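PDB 6NOR: putative NAD dependent dehydrogenase from Micromonospora echinospora, which binds NAD and probably acts as an oxidoreductase of the GFO/IDH/MocA family in the biosynthesis of gentamicin. Local coordinates for residues Ala96-Ile101 against Val112-Pro117. Sequence-based numbering, arbitrary orientation.
Sequences ATHEPI and VLVEKP. With NAD (nicotinamide-adenine-dinucleotide), chain G.
His98 and Pro117 meet where the Rossmann fold receives NAD: the helix 98-107 and the end of the strand 111-114 belong to one beta-alpha-beta unit, and the extended Glu115-Lys116-Pro117 segment that follows contacts the nicotinamide and its ribose. The imidazole reaches from the helix to the loop after the strand. A chi1 of -71° sets CG anti to the carbonyl carbon and swings the ring toward 112-117. ND1 then gives its proton to Pro117 O at 2.8 Å, an acceptor lying almost in the ring plane. The N-H...O angle is bent to 146°, as fits a single N-H shared with Leu118 O. Val114 suits a place against one face of the ring, its CG1 making a CH-pi contact 3.9 Å from the His98 centroid. At the ring's edge sits the nicotinamide ribose of NAD, O3D 3.1 Å from both CE1 and NE2 of His98. Lys116 O takes a proton from NAD O2D at 2.8 Å, and a cis peptide links this residue to Pro117. Glu115 suits the carboxamide because OE1 receives NAD N7N at 2.9 Å and 157°, besides a weak bond from Lys116 N.

Further out, His98 NE2 is hydrogen-bonded to Thr93 O, which fixes the ring's rotation from its other side. A leucine in place of His98 would probably leave Pro117 O, Leu118 O and Thr93 O without this partner and the loop less firmly tied to the helix. The Glu115 carboxylate is positioned by His39, whose NE2 bonds OE2.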
ATOM      1  N   ALA A  96      -5.191 -29.171 -25.840  1.00 19.71           N
ATOM      2  CA  ALA A  96      -5.487 -29.755 -27.157  1.00 21.70           C
ATOM      3  C   ALA A  96      -6.517 -30.886 -27.116  1.00 21.47           C
ATOM      4  O   ALA A  96      -7.079 -31.241 -28.145  1.00 23.23           O
ATOM      5  CB  ALA A  96      -4.212 -30.248 -27.823  1.00 18.21           C
ATOM      6  N   THR A  97      -6.788 -31.433 -25.934  1.00 18.16           N
ATOM      7  CA  THR A  97      -7.786 -32.484 -25.817  1.00 18.19           C
ATOM      8  C   THR A  97      -9.199 -31.914 -25.639  1.00 21.23           C
ATOM      9  O   THR A  97     -10.172 -32.638 -25.758  1.00 27.97           O
ATOM     10  CB  THR A  97      -7.463 -33.441 -24.644  1.00 25.39           C
ATOM     11  OG1 THR A  97      -7.594 -32.742 -23.405  1.00 27.67           O
ATOM     12  CG2 THR A  97      -6.043 -33.996 -24.761  1.00 18.25           C
ATOM     13  N   HIS A  98      -9.324 -30.617 -25.374  1.00 22.09           N
ATOM     14  CA  HIS A  98     -10.642 -30.017 -25.136  1.00 18.03           C
ATOM     15  C   HIS A  98     -11.641 -30.217 -26.268  1.00 18.07           C
ATOM     16  O   HIS A  98     -12.785 -30.597 -26.033  1.00 26.35           O
ATOM     17  CB  HIS A  98     -10.514 -28.507 -24.880  1.00 17.96           C
ATOM     18  CG  HIS A  98      -9.893 -28.178 -23.570  1.00 17.93           C
ATOM     19  ND1 HIS A  98      -9.627 -26.886 -23.176  1.00 17.87           N
ATOM     20  CD2 HIS A  98      -9.470 -28.973 -22.563  1.00 17.94           C
ATOM     21  CE1 HIS A  98      -9.069 -26.902 -21.983  1.00 19.14           C
ATOM     22  NE2 HIS A  98      -8.965 -28.158 -21.589  1.00 19.58           N
ATOM     23  N   GLU A  99     -11.234 -29.940 -27.494  1.00 18.09           N
ATOM     24  CA  GLU A  99     -12.180 -30.038 -28.606  1.00 26.10           C
ATOM     25  C   GLU A  99     -12.724 -31.469 -28.844  1.00 20.91           C
ATOM     26  O   GLU A  99     -13.925 -31.630 -28.949  1.00 23.16           O
ATOM     27  CB  GLU A  99     -11.554 -29.485 -29.890  1.00 33.20           C
ATOM     28  CG  GLU A  99     -12.572 -29.124 -30.973  1.00 41.16           C
ATOM     29  CD  GLU A  99     -13.003 -30.320 -31.801  1.00 52.48           C
ATOM     30  OE1 GLU A  99     -12.172 -31.233 -31.993  1.00 57.62           O
ATOM     31  OE2 GLU A  99     -14.173 -30.357 -32.250  1.00 59.63           O
ATOM     32  N   PRO A 100     -11.856 -32.498 -28.946  1.00 18.25           N
ATOM     33  CA  PRO A 100     -12.430 -33.839 -29.136  1.00 18.44           C
ATOM     34  C   PRO A 100     -13.347 -34.261 -27.984  1.00 24.82           C
ATOM     35  O   PRO A 100     -14.435 -34.796 -28.204  1.00 28.09           O
ATOM     36  CB  PRO A 100     -11.210 -34.761 -29.177  1.00 18.38           C
ATOM     37  CG  PRO A 100     -10.034 -33.875 -29.367  1.00 18.34           C
ATOM     38  CD  PRO A 100     -10.378 -32.517 -28.914  1.00 18.25           C
ATOM     39  N   ILE A 101     -12.901 -34.016 -26.760  1.00 23.11           N
ATOM     40  CA  ILE A 101     -13.649 -34.448 -25.595  1.00 18.28           C
ATOM     41  C   ILE A 101     -14.980 -33.709 -25.494  1.00 20.39           C
ATOM     42  O   ILE A 101     -16.018 -34.326 -25.277  1.00 24.42           O
ATOM     43  CB  ILE A 101     -12.819 -34.262 -24.310  1.00 18.23           C
ATOM     44  CG1 ILE A 101     -11.701 -35.306 -24.264  1.00 18.29           C
ATOM     45  CG2 ILE A 101     -13.677 -34.411 -23.078  1.00 18.21           C
ATOM     46  CD1 ILE A 101     -10.776 -35.165 -23.051  1.00 18.24           C
ATOM     47  N   VAL A 112     -21.841 -29.177 -20.862  1.00 18.34           N
ATOM     48  CA  VAL A 112     -20.410 -29.243 -20.670  1.00 19.20           C
ATOM     49  C   VAL A 112     -19.798 -27.884 -20.289  1.00 20.35           C
ATOM     50  O   VAL A 112     -20.138 -26.848 -20.837  1.00 19.16           O
ATOM     51  CB  VAL A 112     -19.718 -29.827 -21.943  1.00 18.01           C
ATOM     52  CG1 VAL A 112     -19.780 -28.866 -23.090  1.00 17.99           C
ATOM     53  CG2 VAL A 112     -18.278 -30.238 -21.649  1.00 18.00           C
ATOM     54  N   LEU A 113     -18.926 -27.923 -19.289  1.00 17.85           N
ATOM     55  CA  LEU A 113     -18.083 -26.806 -18.910  1.00 17.78           C
ATOM     56  C   LEU A 113     -16.667 -27.164 -19.304  1.00 17.79           C
ATOM     57  O   LEU A 113     -16.125 -28.126 -18.789  1.00 17.81           O
ATOM     58  CB  LEU A 113     -18.173 -26.528 -17.406  1.00 17.74           C
ATOM     59  CG  LEU A 113     -17.123 -25.630 -16.743  1.00 17.68           C
ATOM     60  CD1 LEU A 113     -17.041 -24.292 -17.434  1.00 17.64           C
ATOM     61  CD2 LEU A 113     -17.417 -25.417 -15.264  1.00 17.64           C
ATOM     62  N   VAL A 114     -16.090 -26.403 -20.229  1.00 17.77           N
ATOM     63  CA  VAL A 114     -14.713 -26.593 -20.682  1.00 17.78           C
ATOM     64  C   VAL A 114     -13.789 -25.558 -20.086  1.00 17.73           C
ATOM     65  O   VAL A 114     -14.058 -24.377 -20.161  1.00 17.69           O
ATOM     66  CB  VAL A 114     -14.579 -26.486 -22.207  1.00 17.81           C
ATOM     67  CG1 VAL A 114     -13.176 -26.875 -22.636  1.00 17.84           C
ATOM     68  CG2 VAL A 114     -15.628 -27.340 -22.896  1.00 17.86           C
ATOM     69  N   GLU A 115     -12.704 -26.005 -19.481  1.00 17.74           N
ATOM     70  CA  GLU A 115     -11.716 -25.098 -18.988  1.00 17.70           C
ATOM     71  C   GLU A 115     -11.130 -24.229 -20.106  1.00 23.25           C
ATOM     72  O   GLU A 115     -11.139 -24.599 -21.267  1.00 24.94           O
ATOM     73  CB  GLU A 115     -10.601 -25.853 -18.290  1.00 17.72           C
ATOM     74  CG  GLU A 115     -10.710 -25.839 -16.795  1.00 27.63           C
ATOM     75  CD  GLU A 115     -10.832 -24.429 -16.210  1.00 29.92           C
ATOM     76  OE1 GLU A 115     -10.291 -23.462 -16.795  1.00 23.79           O
ATOM     77  OE2 GLU A 115     -11.470 -24.299 -15.152  1.00 28.35           O
ATOM     78  N   LYS A 116     -10.663 -23.053 -19.716  1.00 22.86           N
ATOM     79  CA  LYS A 116      -9.770 -22.215 -20.498  1.00 19.27           C
ATOM     80  C   LYS A 116      -8.505 -22.992 -20.905  1.00 23.36           C
ATOM     81  O   LYS A 116      -7.968 -23.754 -20.115  1.00 26.07           O
ATOM     82  CB  LYS A 116      -9.388 -20.987 -19.662  1.00 22.55           C
ATOM     83  CG  LYS A 116      -7.917 -20.691 -19.754  1.00 31.37           C
ATOM     84  CD  LYS A 116      -7.339 -20.409 -18.453  1.00 29.95           C
ATOM     85  CE  LYS A 116      -5.945 -20.973 -18.295  1.00 33.72           C
ATOM     86  NZ  LYS A 116      -5.454 -20.585 -16.937  1.00 43.99           N
ATOM     87  N   PRO A 117      -8.035 -22.817 -22.146  1.00 24.35           N
ATOM     88  CA  PRO A 117      -8.710 -22.100 -23.227  1.00 25.68           C
ATOM     89  C   PRO A 117      -9.750 -23.007 -23.851  1.00 32.23           C
ATOM     90  O   PRO A 117      -9.504 -24.207 -23.914  1.00 34.56           O
ATOM     91  CB  PRO A 117      -7.574 -21.783 -24.209  1.00 22.49           C
ATOM     92  CG  PRO A 117      -6.602 -22.883 -24.011  1.00 21.85           C
ATOM     93  CD  PRO A 117      -6.709 -23.307 -22.559  1.00 20.26           C
TER
HETATM   94  PA  NAD G 401      -2.990 -31.024 -14.930  1.00 22.83           P
HETATM   95  O1A NAD G 401      -1.736 -31.491 -15.707  1.00 25.09           O
HETATM   96  O2A NAD G 401      -2.741 -30.776 -13.491  1.00 19.78           O
HETATM   97  O5B NAD G 401      -4.108 -32.118 -15.057  1.00 20.72           O
HETATM   98  C5B NAD G 401      -4.423 -32.624 -16.342  1.00 20.65           C
HETATM   99  C4B NAD G 401      -5.169 -33.961 -16.094  1.00 23.14           C
HETATM  100  O4B NAD G 401      -5.758 -34.377 -17.179  1.00 26.85           O
HETATM  101  C3B NAD G 401      -4.159 -35.027 -15.737  1.00 26.04           C
HETATM  102  O3B NAD G 401      -4.615 -35.691 -14.636  1.00 28.71           O
HETATM  103  C2B NAD G 401      -4.132 -35.960 -16.978  1.00 23.04           C
HETATM  104  O2B NAD G 401      -3.820 -37.329 -16.530  1.00 24.52           O
HETATM  105  C1B NAD G 401      -5.337 -35.898 -17.378  1.00 22.62           C
HETATM  106  N9A NAD G 401      -5.497 -36.171 -18.795  1.00 20.72           N
HETATM  107  C8A NAD G 401      -4.669 -35.918 -19.828  1.00 18.23           C
HETATM  108  N7A NAD G 401      -5.293 -36.319 -20.963  1.00 21.37           N
HETATM  109  C5A NAD G 401      -6.487 -36.814 -20.631  1.00 18.28           C
HETATM  110  C6A NAD G 401      -7.493 -37.358 -21.373  1.00 19.03           C
HETATM  111  N6A NAD G 401      -7.523 -37.531 -22.739  1.00 18.45           N
HETATM  112  N1A NAD G 401      -8.607 -37.769 -20.786  1.00 18.93           N
HETATM  113  C2A NAD G 401      -8.744 -37.678 -19.440  1.00 18.29           C
HETATM  114  N3A NAD G 401      -7.739 -37.147 -18.702  1.00 22.33           N
HETATM  115  C4A NAD G 401      -6.620 -36.712 -19.292  1.00 19.76           C
HETATM  116  O3  NAD G 401      -3.503 -29.738 -15.631  1.00 34.85           O
HETATM  117  PN  NAD G 401      -4.477 -28.623 -15.044  1.00 17.82           P
HETATM  118  O1N NAD G 401      -5.564 -29.152 -14.166  1.00 17.80           O
HETATM  119  O2N NAD G 401      -3.661 -27.565 -14.322  1.00 20.96           O
HETATM  120  O5D NAD G 401      -5.152 -27.960 -16.303  1.00 19.87           O
HETATM  121  C5D NAD G 401      -6.233 -28.590 -16.965  1.00 17.83           C
HETATM  122  C4D NAD G 401      -7.068 -27.520 -17.698  1.00 17.80           C
HETATM  123  O4D NAD G 401      -7.504 -26.592 -16.896  1.00 18.71           O
HETATM  124  C3D NAD G 401      -6.189 -26.772 -18.744  1.00 21.73           C
HETATM  125  O3D NAD G 401      -6.904 -26.567 -19.825  1.00 20.39           O
HETATM  126  C2D NAD G 401      -5.797 -25.462 -18.029  1.00 19.41           C
HETATM  127  O2D NAD G 401      -5.508 -24.410 -19.044  1.00 21.38           O
HETATM  128  C1D NAD G 401      -6.850 -25.181 -17.313  1.00 19.37           C
HETATM  129  N1N NAD G 401      -6.531 -24.431 -16.135  1.00 23.31           N
HETATM  130  C2N NAD G 401      -7.382 -23.400 -15.755  1.00 22.28           C
HETATM  131  C3N NAD G 401      -7.123 -22.634 -14.616  1.00 22.81           C
HETATM  132  C7N NAD G 401      -8.103 -21.498 -14.280  1.00 26.56           C
HETATM  133  O7N NAD G 401      -7.882 -20.771 -13.383  1.00 31.44           O
HETATM  134  N7N NAD G 401      -9.261 -21.317 -15.085  1.00 26.81           N
HETATM  135  C4N NAD G 401      -6.011 -22.867 -13.839  1.00 18.04           C
HETATM  136  C5N NAD G 401      -5.157 -23.907 -14.207  1.00 22.35           C
HETATM  137  C6N NAD G 401      -5.422 -24.688 -15.365  1.00 24.26           C